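Local coordinates for protein ribonucleoside triphosphate reductase (Lactobacillus leichmannii, PDB 1L1L) that catalyses the adenosylcobalamin-dependent reduction of ribonucleoside triphosphates to 2'-deoxyribonucleoside triphosphates, working as an allosterically regulated monomer, at residues A9-R14 with R84-I89; P64-S69 with E73-L78; A368-N373 with I651-S656; V626-Q631 with G658-S663. One frame throughout, in Å; residues are numbered along the deposited sequence.

Contact 1: residues A9-R14 with R84-I89; sequences AEFIDR and RLYKLI
Y86 reaches out from helix 72-90 and overlaps two neighbours on helix 9-18, F11 near its root and I12 at its phenol end. The F11 ring offers an edge, not a face: CE2 lies 4.1 Å from Y86 CB, and the two side chains run past each other in opposite directions. At the far end of the tyrosine, I12 crosses it at about a right angle and brings its CG2 branch to 3.5 Å from Y86 OH. The same methyl is 4.1 Å from Y86 CZ, approaching the ring obliquely. Y86 can span the gap because its CG stands opposite the backbone N (chi1 -177°), which sends the ring out from its own helix. The buried Y86 OH is satisfied by a hydrogen bond to the backbone O of D49, at the start of helix 48-60. V52 and K53 of that helix also touch Y86, making it a third wall of the contact. On the outer side, R14 folds back along helix 9-18, its guanidinium plane 3.7 Å from F11 CA, which sits toward the rim of one face. R14 NH2 lies in the plane of the F11 ring at its edge, while R14 NH1 forms a salt bridge to E10 OE2 at 3.2 Å. Helices 9-18 and 72-90, both in the ribonucleotide reductase alpha domain, thus meet here by van der Waals contact without a polar bond between the two segments, and the one buried hydroxyl ties Y86 to a third helix instead.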
loop_
_atom_site.group_PDB
_atom_site.type_symbol
_atom_site.label_atom_id
_atom_site.label_comp_id
_atom_site.label_asym_id
_atom_site.label_seq_id
_atom_site.Cartn_x
_atom_site.Cartn_y
_atom_site.Cartn_z
ATOM N N ALA A 9 21.933 10.803 -22.547
ATOM C CA ALA A 9 23.048 10.506 -21.656
ATOM C C ALA A 9 23.719 11.809 -21.250
ATOM O O ALA A 9 24.170 11.971 -20.112
ATOM C CB ALA A 9 24.048 9.599 -22.355
ATOM N N GLU A 10 23.777 12.741 -22.195
ATOM C CA GLU A 10 24.393 14.039 -21.955
ATOM C C GLU A 10 23.698 14.760 -20.813
ATOM O O GLU A 10 24.345 15.382 -19.973
ATOM C CB GLU A 10 24.328 14.893 -23.226
ATOM C CG GLU A 10 25.074 16.212 -23.119
ATOM C CD GLU A 10 25.077 16.994 -24.424
ATOM O OE1 GLU A 10 25.579 16.462 -25.441
ATOM O OE2 GLU A 10 24.581 18.141 -24.431
ATOM N N PHE A 11 22.372 14.673 -20.786
ATOM C CA PHE A 11 21.602 15.318 -19.732
ATOM C C PHE A 11 21.811 14.625 -18.384
ATOM O O PHE A 11 21.995 15.279 -17.354
ATOM C CB PHE A 11 20.112 15.313 -20.084
ATOM C CG PHE A 11 19.235 15.764 -18.956
ATOM C CD1 PHE A 11 19.262 17.085 -18.523
ATOM C CD2 PHE A 11 18.427 14.854 -18.282
ATOM C CE1 PHE A 11 18.504 17.499 -17.433
ATOM C CE2 PHE A 11 17.662 15.254 -17.188
ATOM C CZ PHE A 11 17.701 16.582 -16.761
ATOM N N ILE A 12 21.780 13.298 -18.394
ATOM C CA ILE A 12 21.959 12.530 -17.165
ATOM C C ILE A 12 23.295 12.857 -16.505
ATOM O O ILE A 12 23.339 13.236 -15.332
ATOM C CB ILE A 12 21.876 11.026 -17.452
ATOM C CG1 ILE A 12 20.514 10.706 -18.073
ATOM C CG2 ILE A 12 22.095 10.234 -16.166
ATOM C CD1 ILE A 12 20.441 9.353 -18.734
ATOM N N ASP A 13 24.381 12.721 -17.264
ATOM C CA ASP A 13 25.716 13.023 -16.753
ATOM C C ASP A 13 25.785 14.419 -16.144
ATOM O O ASP A 13 26.507 14.643 -15.175
ATOM C CB ASP A 13 26.763 12.918 -17.863
ATOM C CG ASP A 13 26.970 11.500 -18.339
ATOM O OD1 ASP A 13 27.071 10.593 -17.482
ATOM O OD2 ASP A 13 27.046 11.292 -19.568
ATOM N N ARG A 14 25.036 15.356 -16.718
ATOM C CA ARG A 14 25.022 16.731 -16.228
ATOM C C ARG A 14 24.335 16.801 -14.862
ATOM O O ARG A 14 24.795 17.491 -13.950
ATOM C CB ARG A 14 24.293 17.634 -17.234
ATOM C CG ARG A 14 25.024 18.937 -17.566
ATOM C CD ARG A 14 24.909 19.261 -19.058
ATOM N NE ARG A 14 23.528 19.500 -19.477
ATOM C CZ ARG A 14 22.968 18.960 -20.558
ATOM N NH1 ARG A 14 23.668 18.145 -21.338
ATOM N NH2 ARG A 14 21.702 19.227 -20.855
ATOM N N ARG A 84 13.127 17.906 -15.689
ATOM C CA ARG A 84 12.936 18.501 -14.366
ATOM C C ARG A 84 12.570 17.369 -13.399
ATOM O O ARG A 84 13.071 17.285 -12.275
ATOM C CB ARG A 84 11.784 19.509 -14.388
ATOM C CG ARG A 84 12.106 20.889 -14.932
ATOM C CD ARG A 84 10.842 21.752 -14.887
ATOM N NE ARG A 84 9.932 21.415 -15.978
ATOM C CZ ARG A 84 8.654 21.784 -16.038
ATOM N NH1 ARG A 84 8.117 22.503 -15.057
ATOM N NH2 ARG A 84 7.919 21.443 -17.089
ATOM N N LEU A 85 11.684 16.502 -13.867
ATOM C CA LEU A 85 11.222 15.375 -13.071
ATOM C C LEU A 85 12.437 14.544 -12.673
ATOM O O LEU A 85 12.623 14.241 -11.498
ATOM C CB LEU A 85 10.231 14.554 -13.892
ATOM C CG LEU A 85 9.198 13.679 -13.177
ATOM C CD1 LEU A 85 8.461 14.481 -12.115
ATOM C CD2 LEU A 85 8.228 13.129 -14.216
ATOM N N TYR A 86 13.283 14.205 -13.646
ATOM C CA TYR A 86 14.473 13.423 -13.353
ATOM C C TYR A 86 15.342 14.097 -12.298
ATOM O O TYR A 86 15.826 13.439 -11.374
ATOM C CB TYR A 86 15.296 13.193 -14.624
ATOM C CG TYR A 86 16.507 12.315 -14.405
ATOM C CD1 TYR A 86 17.623 12.780 -13.707
ATOM C CD2 TYR A 86 16.518 11.001 -14.856
ATOM C CE1 TYR A 86 18.718 11.947 -13.460
ATOM C CE2 TYR A 86 17.599 10.164 -14.621
ATOM C CZ TYR A 86 18.689 10.639 -13.922
ATOM O OH TYR A 86 19.733 9.787 -13.660
ATOM N N LYS A 87 15.553 15.405 -12.431
ATOM C CA LYS A 87 16.383 16.126 -11.474
ATOM C C LYS A 87 15.784 16.119 -10.066
ATOM O O LYS A 87 16.510 16.050 -9.072
ATOM C CB LYS A 87 16.598 17.573 -11.941
ATOM C CG LYS A 87 17.444 18.403 -10.998
ATOM C CD LYS A 87 17.733 19.802 -11.566
ATOM C CE LYS A 87 18.480 20.664 -10.550
ATOM N NZ LYS A 87 18.797 22.044 -11.048
ATOM N N LEU A 88 14.461 16.206 -9.995
ATOM C CA LEU A 88 13.743 16.213 -8.726
ATOM C C LEU A 88 13.835 14.876 -7.990
ATOM O O LEU A 88 14.173 14.829 -6.803
ATOM C CB LEU A 88 12.268 16.542 -8.970
ATOM C CG LEU A 88 11.353 16.479 -7.748
ATOM C CD1 LEU A 88 11.791 17.490 -6.700
ATOM C CD2 LEU A 88 9.920 16.743 -8.189
ATOM N N ILE A 89 13.531 13.805 -8.710
ATOM C CA ILE A 89 13.549 12.457 -8.150
ATOM C C ILE A 89 14.963 11.978 -7.866
ATOM O O ILE A 89 15.223 11.404 -6.814
ATOM C CB ILE A 89 12.848 11.462 -9.096
ATOM C CG1 ILE A 89 11.388 11.893 -9.294
ATOM C CG2 ILE A 89 12.904 10.043 -8.510
ATOM C CD1 ILE A 89 10.672 11.134 -10.381
#

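Contact 2: residues P64-S69 with E73-L78; sequences PRLQDS and ELKQSL
The guanidinium of R65 carries the L74 CD1 methyl on one face, over its centre, with L74 CD1 3.6 Å from R65 CZ. L78 CD2 comes at the same group obliquely, 4.1 Å from R65 NH2. R65 NH2 also forms a salt bridge with D63 OD2, which probably helps to fix how the guanidinium is turned against the leucine. A bend at chi3 (-64°) helps bring the end of the arginine over L74 CD1. The other methyl, L74 CD2, packs 3.7 Å from R65 CB, nearer the backbone. Y532, T535 and L536 of helix 512-536 also touch R65, so the arginine is shared between two helices. Residues 64-69 lie in the connection between helices 48-60 and 72-90 of the ribonucleotide reductase alpha domain: a short 3-10 segment, 64-67, is followed by a loop in which S69 takes a positive phi (29°) as the chain swings round into helix 72-90. S71 OG accepts from L74 N at the start of that helix. L66, next along the 3-10 segment, meets L78 tip to tip. The approach of L78 CD1 to L66 CD2, 3.4 Å, is tighter than ordinary van der Waals contact, and L66 CG is nearly as near to the same methyl at 3.5 Å. K75 lies at the border, where its CG is 4.3 Å from L66 CD2; I5, from the N-terminal end of the chain, touches both L66 and K75.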
loop_
_atom_site.group_PDB
_atom_site.type_symbol
_atom_site.label_atom_id
_atom_site.label_comp_id
_atom_site.label_asym_id
_atom_site.label_seq_id
_atom_site.Cartn_x
_atom_site.Cartn_y
_atom_site.Cartn_z
ATOM N N PRO A 64 -1.431 11.198 -22.974
ATOM C CA PRO A 64 -2.294 10.822 -24.097
ATOM C C PRO A 64 -2.083 11.601 -25.403
ATOM O O PRO A 64 -2.333 11.073 -26.484
ATOM C CB PRO A 64 -3.693 11.018 -23.524
ATOM C CG PRO A 64 -3.507 12.185 -22.620
ATOM C CD PRO A 64 -2.214 11.854 -21.911
ATOM N N ARG A 65 -1.636 12.849 -25.296
ATOM C CA ARG A 65 -1.407 13.678 -26.477
ATOM C C ARG A 65 -0.357 13.045 -27.381
ATOM O O ARG A 65 -0.416 13.177 -28.602
ATOM C CB ARG A 65 -0.966 15.081 -26.056
ATOM C CG ARG A 65 -2.077 15.921 -25.475
ATOM C CD ARG A 65 -1.547 17.231 -24.940
ATOM N NE ARG A 65 -0.623 17.038 -23.826
ATOM C CZ ARG A 65 0.014 18.027 -23.210
ATOM N NH1 ARG A 65 -0.168 19.283 -23.599
ATOM N NH2 ARG A 65 0.828 17.768 -22.199
ATOM N N LEU A 66 0.600 12.349 -26.773
ATOM C CA LEU A 66 1.663 11.683 -27.521
ATOM C C LEU A 66 1.104 10.565 -28.396
ATOM O O LEU A 66 1.841 9.922 -29.143
ATOM C CB LEU A 66 2.706 11.098 -26.562
ATOM C CG LEU A 66 3.566 12.067 -25.748
ATOM C CD1 LEU A 66 4.370 11.277 -24.708
ATOM C CD2 LEU A 66 4.492 12.847 -26.677
ATOM N N GLN A 67 -0.198 10.330 -28.295
ATOM C CA GLN A 67 -0.845 9.287 -29.078
ATOM C C GLN A 67 -1.422 9.840 -30.377
ATOM O O GLN A 67 -1.717 9.089 -31.308
ATOM C CB GLN A 67 -1.964 8.645 -28.259
ATOM C CG GLN A 67 -1.506 8.097 -26.916
ATOM C CD GLN A 67 -0.392 7.078 -27.058
ATOM O OE1 GLN A 67 -0.539 6.077 -27.756
ATOM N NE2 GLN A 67 0.729 7.328 -26.390
ATOM N N ASP A 68 -1.573 11.159 -30.432
ATOM C CA ASP A 68 -2.139 11.827 -31.600
ATOM C C ASP A 68 -1.131 12.721 -32.327
ATOM O O ASP A 68 -1.105 13.936 -32.109
ATOM C CB ASP A 68 -3.338 12.662 -31.160
ATOM C CG ASP A 68 -4.327 11.863 -30.334
ATOM O OD1 ASP A 68 -4.944 10.927 -30.893
ATOM O OD2 ASP A 68 -4.480 12.164 -29.126
ATOM N N SER A 69 -0.314 12.113 -33.190
ATOM C CA SER A 69 0.704 12.841 -33.953
ATOM C C SER A 69 1.171 14.068 -33.175
ATOM O O SER A 69 0.864 15.206 -33.538
ATOM C CB SER A 69 0.145 13.267 -35.316
ATOM O OG SER A 69 -0.190 12.142 -36.116
ATOM N N GLU A 73 6.768 20.788 -30.870
ATOM C CA GLU A 73 6.803 21.597 -29.656
ATOM C C GLU A 73 6.328 20.793 -28.447
ATOM O O GLU A 73 6.880 20.910 -27.351
ATOM C CB GLU A 73 5.922 22.840 -29.796
ATOM C CG GLU A 73 5.986 23.740 -28.569
ATOM C CD GLU A 73 5.089 24.956 -28.669
ATOM O OE1 GLU A 73 5.069 25.755 -27.703
ATOM O OE2 GLU A 73 4.406 25.116 -29.708
ATOM N N LEU A 74 5.293 19.990 -28.664
ATOM C CA LEU A 74 4.721 19.157 -27.612
ATOM C C LEU A 74 5.759 18.200 -27.037
ATOM O O LEU A 74 5.905 18.077 -25.822
ATOM C CB LEU A 74 3.550 18.348 -28.171
ATOM C CG LEU A 74 2.924 17.300 -27.242
ATOM C CD1 LEU A 74 2.349 17.990 -26.012
ATOM C CD2 LEU A 74 1.833 16.536 -27.990
ATOM N N LYS A 75 6.478 17.528 -27.929
ATOM C CA LYS A 75 7.487 16.562 -27.540
ATOM C C LYS A 75 8.684 17.166 -26.813
ATOM O O LYS A 75 9.272 16.521 -25.945
ATOM C CB LYS A 75 7.934 15.787 -28.773
ATOM C CG LYS A 75 6.767 15.154 -29.505
ATOM C CD LYS A 75 7.205 14.368 -30.723
ATOM C CE LYS A 75 8.030 13.157 -30.338
ATOM N NZ LYS A 75 8.477 12.406 -31.546
ATOM N N GLN A 76 9.042 18.402 -27.153
ATOM C CA GLN A 76 10.168 19.058 -26.501
ATOM C C GLN A 76 9.765 19.572 -25.129
ATOM O O GLN A 76 10.569 19.578 -24.196
ATOM C CB GLN A 76 10.681 20.227 -27.349
ATOM C CG GLN A 76 11.851 20.983 -26.732
ATOM C CD GLN A 76 13.007 20.072 -26.334
ATOM O OE1 GLN A 76 13.313 19.089 -27.017
ATOM N NE2 GLN A 76 13.661 20.405 -25.227
ATOM N N SER A 77 8.518 20.020 -25.019
ATOM C CA SER A 77 7.992 20.531 -23.763
ATOM C C SER A 77 7.958 19.373 -22.762
ATOM O O SER A 77 8.356 19.521 -21.604
ATOM C CB SER A 77 6.579 21.082 -23.972
ATOM O OG SER A 77 6.103 21.741 -22.812
ATOM N N LEU A 78 7.476 18.226 -23.230
ATOM C CA LEU A 78 7.394 17.031 -22.403
ATOM C C LEU A 78 8.792 16.568 -22.035
ATOM O O LEU A 78 9.032 16.129 -20.908
ATOM C CB LEU A 78 6.659 15.924 -23.147
ATOM C CG LEU A 78 5.140 16.076 -23.195
ATOM C CD1 LEU A 78 4.545 14.878 -23.911
ATOM C CD2 LEU A 78 4.587 16.189 -21.776
#

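Contact 3: residues A368-N373 with I651-S656; sequences AGIREN and ITFQDS
I370 and F653 make the packed half of this contact, their side chains crossing at about a right angle. The CG2 branch of I370 rests against the far end of the phenyl ring, 4.0 Å from F653 CZ and equally distant from CE2, in an oblique approach that is neither over the face nor at the edge. The edge is met instead by the helix backbone: R371 CA lies near the ring plane, 4.3 Å from F653 CZ. F653 holds its CG between the backbone N and the carbonyl carbon (chi1 57°), which carries the ring from the strand toward helix 363-373. L677 of strand 674-679 touches both I370 and F653, while V661 adds to the cover of the ring, closing the buried side. Toward solvent the fit slackens. R371 NH2 stops 4.5 Å from D655 O, too far for a bond, and its ion pair with D659 OD1 is long and weak, so R371 lies along the exposed side loosely held. On the far side of the helix, N373 ND2 donates to E372 OE2 at 3.2 Å, meeting the oxygen from above the carboxylate plane, and G369 O takes both E372 N and N373 N as the helix finishes. Helix 363-373 joins the adjacent parallel strands 350-356 and 377-380 in a beta-alpha-beta crossover and here packs against strand 650-653, two strands on from 377-380 beyond antiparallel 674-679; such helix-on-strand packing belongs to the 10-stranded alpha-beta barrel of the ribonucleotide reductase family.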
loop_
_atom_site.group_PDB
_atom_site.type_symbol
_atom_site.label_atom_id
_atom_site.label_comp_id
_atom_site.label_asym_id
_atom_site.label_seq_id
_atom_site.Cartn_x
_atom_site.Cartn_y
_atom_site.Cartn_z
ATOM N N ALA A 368 -12.394 -0.631 23.697
ATOM C CA ALA A 368 -11.966 -1.808 24.448
ATOM C C ALA A 368 -11.145 -2.705 23.525
ATOM O O ALA A 368 -10.089 -3.217 23.915
ATOM C CB ALA A 368 -13.185 -2.568 24.990
ATOM N N GLY A 369 -11.629 -2.887 22.300
ATOM C CA GLY A 369 -10.905 -3.703 21.337
ATOM C C GLY A 369 -9.530 -3.105 21.052
ATOM O O GLY A 369 -8.510 -3.790 21.116
ATOM N N ILE A 370 -9.510 -1.806 20.760
ATOM C CA ILE A 370 -8.272 -1.106 20.442
ATOM C C ILE A 370 -7.231 -1.230 21.548
ATOM O O ILE A 370 -6.049 -1.423 21.273
ATOM C CB ILE A 370 -8.557 0.393 20.146
ATOM C CG1 ILE A 370 -9.341 0.520 18.837
ATOM C CG2 ILE A 370 -7.254 1.178 20.073
ATOM C CD1 ILE A 370 -9.852 1.929 18.561
ATOM N N ARG A 371 -7.666 -1.133 22.803
ATOM C CA ARG A 371 -6.736 -1.230 23.927
ATOM C C ARG A 371 -6.113 -2.617 24.035
ATOM O O ARG A 371 -5.084 -2.798 24.680
ATOM C CB ARG A 371 -7.450 -0.876 25.235
ATOM C CG ARG A 371 -8.058 0.510 25.222
ATOM C CD ARG A 371 -8.798 0.814 26.510
ATOM N NE ARG A 371 -7.901 0.850 27.658
ATOM C CZ ARG A 371 -8.263 1.277 28.865
ATOM N NH1 ARG A 371 -9.503 1.704 29.070
ATOM N NH2 ARG A 371 -7.388 1.280 29.866
ATOM N N GLU A 372 -6.724 -3.598 23.385
ATOM C CA GLU A 372 -6.204 -4.952 23.439
ATOM C C GLU A 372 -5.243 -5.303 22.314
ATOM O O GLU A 372 -4.104 -5.709 22.558
ATOM C CB GLU A 372 -7.341 -5.974 23.412
ATOM C CG GLU A 372 -6.820 -7.408 23.400
ATOM C CD GLU A 372 -7.908 -8.439 23.213
ATOM O OE1 GLU A 372 -8.865 -8.451 24.015
ATOM O OE2 GLU A 372 -7.803 -9.247 22.264
ATOM N N ASN A 373 -5.715 -5.140 21.083
ATOM C CA ASN A 373 -4.931 -5.503 19.910
ATOM C C ASN A 373 -4.796 -4.420 18.832
ATOM O O ASN A 373 -4.246 -4.683 17.764
ATOM C CB ASN A 373 -5.551 -6.758 19.291
ATOM C CG ASN A 373 -7.049 -6.600 19.028
ATOM O OD1 ASN A 373 -7.475 -5.687 18.320
ATOM N ND2 ASN A 373 -7.853 -7.492 19.608
ATOM N N ILE A 651 -1.745 6.033 15.431
ATOM C CA ILE A 651 -1.646 6.743 16.694
ATOM C C ILE A 651 -1.289 5.700 17.756
ATOM O O ILE A 651 -2.038 4.744 17.982
ATOM C CB ILE A 651 -2.972 7.433 17.051
ATOM C CG1 ILE A 651 -3.293 8.502 15.996
ATOM C CG2 ILE A 651 -2.877 8.054 18.435
ATOM C CD1 ILE A 651 -4.636 9.171 16.172
ATOM N N THR A 652 -0.125 5.877 18.376
ATOM C CA THR A 652 0.363 4.969 19.405
ATOM C C THR A 652 0.196 5.615 20.780
ATOM O O THR A 652 0.412 6.820 20.951
ATOM C CB THR A 652 1.853 4.628 19.188
ATOM O OG1 THR A 652 2.612 5.839 19.111
ATOM C CG2 THR A 652 2.038 3.839 17.899
ATOM N N PHE A 653 -0.184 4.805 21.761
ATOM C CA PHE A 653 -0.407 5.308 23.104
ATOM C C PHE A 653 0.117 4.334 24.153
ATOM O O PHE A 653 0.262 3.143 23.883
ATOM C CB PHE A 653 -1.912 5.543 23.311
ATOM C CG PHE A 653 -2.759 4.315 23.078
ATOM C CD1 PHE A 653 -3.146 3.503 24.146
ATOM C CD2 PHE A 653 -3.147 3.957 21.790
ATOM C CE1 PHE A 653 -3.906 2.355 23.929
ATOM C CE2 PHE A 653 -3.902 2.813 21.558
ATOM C CZ PHE A 653 -4.285 2.006 22.630
ATOM N N GLN A 654 0.412 4.854 25.341
ATOM C CA GLN A 654 0.890 4.032 26.446
ATOM C C GLN A 654 -0.364 3.473 27.119
ATOM O O GLN A 654 -1.450 4.022 26.961
ATOM C CB GLN A 654 1.660 4.880 27.465
ATOM C CG GLN A 654 2.692 5.842 26.884
ATOM C CD GLN A 654 3.832 5.141 26.164
ATOM O OE1 GLN A 654 4.418 4.187 26.682
ATOM N NE2 GLN A 654 4.161 5.620 24.965
ATOM N N ASP A 655 -0.228 2.388 27.871
ATOM C CA ASP A 655 -1.396 1.827 28.539
ATOM C C ASP A 655 -2.010 2.848 29.495
ATOM O O ASP A 655 -3.215 2.833 29.739
ATOM C CB ASP A 655 -1.023 0.556 29.302
ATOM C CG ASP A 655 0.420 0.551 29.746
ATOM O OD1 ASP A 655 0.864 1.550 30.364
ATOM O OD2 ASP A 655 1.108 -0.459 29.476
ATOM N N SER A 656 -1.175 3.736 30.026
ATOM C CA SER A 656 -1.642 4.765 30.947
ATOM C C SER A 656 -2.466 5.822 30.210
ATOM O O SER A 656 -2.982 6.756 30.825
ATOM C CB SER A 656 -0.452 5.428 31.641
ATOM O OG SER A 656 0.367 6.111 30.705
#

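Contact 4: residues V626-Q631 with G658-S663; sequences VSIAEQ and GDQVES
I628 presents two branches to the other segment. The I628 and Q660 side chains slide past each other in opposite directions, bringing I628 CG2 to 3.5 Å from Q660 OE1. The I628 and V661 side chains cross at about a right angle, with I628 CD1 4.0 Å from V661 CG2. CG1 of I628 stands opposite the backbone N (chi1 -177°), which leaves CG2 in the cleft between N and carbonyl carbon, facing the glutamine. Q660 OE1 accepts from a water at 2.8 Å, and the same water accepts from A629 N at 3.2 Å, bridging the two segments. Behind this first shell lies the start of helix 628-641, whose opening amides all find partners. S627 is the N-cap, its OG accepting from E630 N at 3.0 Å, and I628 N goes to E657 OE2. The acidic E657 so near the helix start would probably be favoured by the helix dipole. Further back, Q631 NE2 donates to V626 O at 3.2 Å, from well above the carbonyl plane, and also to T652 O, tying the first turn to strand 650-653. I651 and F653 of that strand touch I628, so strand 650-653 packs against the isoleucine. Helix 628-641 leads into strand 650-653, and helix 661-667 then carries the chain to its parallel neighbour 674-679: a beta-alpha-beta crossover within the 10-stranded barrel, with the capped helix docked beside it.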
loop_
_atom_site.group_PDB
_atom_site.type_symbol
_atom_site.label_atom_id
_atom_site.label_comp_id
_atom_site.label_asym_id
_atom_site.label_seq_id
_atom_site.Cartn_x
_atom_site.Cartn_y
_atom_site.Cartn_z
ATOM N N VAL A 626 5.237 11.465 22.679
ATOM C CA VAL A 626 4.128 12.294 22.196
ATOM C C VAL A 626 2.784 11.797 22.722
ATOM O O VAL A 626 2.402 10.645 22.504
ATOM C CB VAL A 626 4.079 12.326 20.659
ATOM C CG1 VAL A 626 2.941 13.215 20.193
ATOM C CG2 VAL A 626 5.396 12.839 20.118
ATOM N N SER A 627 2.059 12.670 23.409
ATOM C CA SER A 627 0.774 12.285 23.975
ATOM C C SER A 627 -0.231 11.856 22.913
ATOM O O SER A 627 -0.188 12.309 21.772
ATOM C CB SER A 627 0.184 13.436 24.787
ATOM O OG SER A 627 -0.356 14.420 23.925
ATOM N N ILE A 628 -1.155 10.982 23.297
ATOM C CA ILE A 628 -2.165 10.524 22.356
ATOM C C ILE A 628 -2.997 11.729 21.902
ATOM O O ILE A 628 -3.345 11.849 20.732
ATOM C CB ILE A 628 -3.066 9.434 22.997
ATOM C CG1 ILE A 628 -4.069 8.911 21.965
ATOM C CG2 ILE A 628 -3.760 9.979 24.240
ATOM C CD1 ILE A 628 -4.955 7.787 22.488
ATOM N N ALA A 629 -3.285 12.643 22.823
ATOM C CA ALA A 629 -4.068 13.828 22.481
ATOM C C ALA A 629 -3.395 14.645 21.382
ATOM O O ALA A 629 -4.057 15.139 20.463
ATOM C CB ALA A 629 -4.280 14.700 23.717
ATOM N N GLU A 630 -2.078 14.792 21.471
ATOM C CA GLU A 630 -1.361 15.564 20.459
ATOM C C GLU A 630 -1.313 14.869 19.104
ATOM O O GLU A 630 -1.317 15.525 18.068
ATOM C CB GLU A 630 0.068 15.876 20.913
ATOM C CG GLU A 630 0.733 16.888 19.995
ATOM C CD GLU A 630 2.156 17.207 20.392
ATOM O OE1 GLU A 630 2.480 17.084 21.596
ATOM O OE2 GLU A 630 2.940 17.596 19.498
ATOM N N GLN A 631 -1.245 13.542 19.099
ATOM C CA GLN A 631 -1.216 12.815 17.840
ATOM C C GLN A 631 -2.545 13.000 17.105
ATOM O O GLN A 631 -2.563 13.201 15.896
ATOM C CB GLN A 631 -0.930 11.326 18.090
ATOM C CG GLN A 631 0.479 11.071 18.597
ATOM C CD GLN A 631 0.799 9.599 18.786
ATOM O OE1 GLN A 631 0.788 8.817 17.832
ATOM N NE2 GLN A 631 1.100 9.216 20.016
ATOM N N GLY A 658 -4.700 4.631 27.686
ATOM C CA GLY A 658 -5.843 3.894 27.172
ATOM C C GLY A 658 -7.182 4.462 27.605
ATOM O O GLY A 658 -8.198 4.278 26.932
ATOM N N ASP A 659 -7.176 5.154 28.738
ATOM C CA ASP A 659 -8.379 5.760 29.292
ATOM C C ASP A 659 -8.830 6.938 28.457
ATOM O O ASP A 659 -9.907 7.485 28.684
ATOM C CB ASP A 659 -8.111 6.242 30.718
ATOM C CG ASP A 659 -7.681 5.122 31.633
ATOM O OD1 ASP A 659 -8.542 4.289 32.000
ATOM O OD2 ASP A 659 -6.477 5.066 31.974
ATOM N N GLN A 660 -8.008 7.327 27.485
ATOM C CA GLN A 660 -8.326 8.465 26.639
ATOM C C GLN A 660 -8.780 8.114 25.231
ATOM O O GLN A 660 -9.280 8.973 24.519
ATOM C CB GLN A 660 -7.117 9.390 26.538
ATOM C CG GLN A 660 -6.672 10.012 27.839
ATOM C CD GLN A 660 -5.419 10.841 27.650
ATOM O OE1 GLN A 660 -5.379 11.735 26.810
ATOM N NE2 GLN A 660 -4.387 10.543 28.427
ATOM N N VAL A 661 -8.606 6.859 24.831
ATOM C CA VAL A 661 -8.982 6.423 23.488
ATOM C C VAL A 661 -10.437 6.698 23.100
ATOM O O VAL A 661 -10.698 7.285 22.046
ATOM C CB VAL A 661 -8.688 4.907 23.293
ATOM C CG1 VAL A 661 -9.116 4.460 21.897
ATOM C CG2 VAL A 661 -7.201 4.640 23.507
ATOM N N GLU A 662 -11.383 6.278 23.935
ATOM C CA GLU A 662 -12.792 6.491 23.622
ATOM C C GLU A 662 -13.108 7.980 23.556
ATOM O O GLU A 662 -13.838 8.424 22.676
ATOM C CB GLU A 662 -13.702 5.835 24.675
ATOM C CG GLU A 662 -15.125 5.598 24.154
ATOM C CD GLU A 662 -16.192 5.718 25.222
ATOM O OE1 GLU A 662 -16.098 5.020 26.257
ATOM O OE2 GLU A 662 -17.139 6.511 25.016
ATOM N N SER A 663 -12.537 8.736 24.489
ATOM C CA SER A 663 -12.743 10.183 24.583
ATOM C C SER A 663 -12.275 10.932 23.338
ATOM O O SER A 663 -12.979 11.800 22.815
ATOM C CB SER A 663 -11.985 10.752 25.791
ATOM O OG SER A 663 -12.230 10.005 26.967
HETATM O O HOH W 1 -3.100 13.058 25.963
#

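Contacts 1 and 2 share helix 72-90, their centres 20 Å apart, and contact 2 is nested within the loop that contact 1 closes. Contacts 3 and 4 lie on the barrel, centres 9 Å apart and interleaved along the chain; strand 650-653 follows helix 628-641 and precedes helix 661-667 in sequence, and I651 CG2 packs 3.8 Å from I628 CG1. Contacts 1 and 3 are about 47 Å apart between centres, on opposite sides of the chain's centre. The disulfide C119-C419, probably the oxidised substrate-reducing pair, involves C119 at the start of strand 119-123, which belongs to the same barrel as strand 650-653 of contact 3.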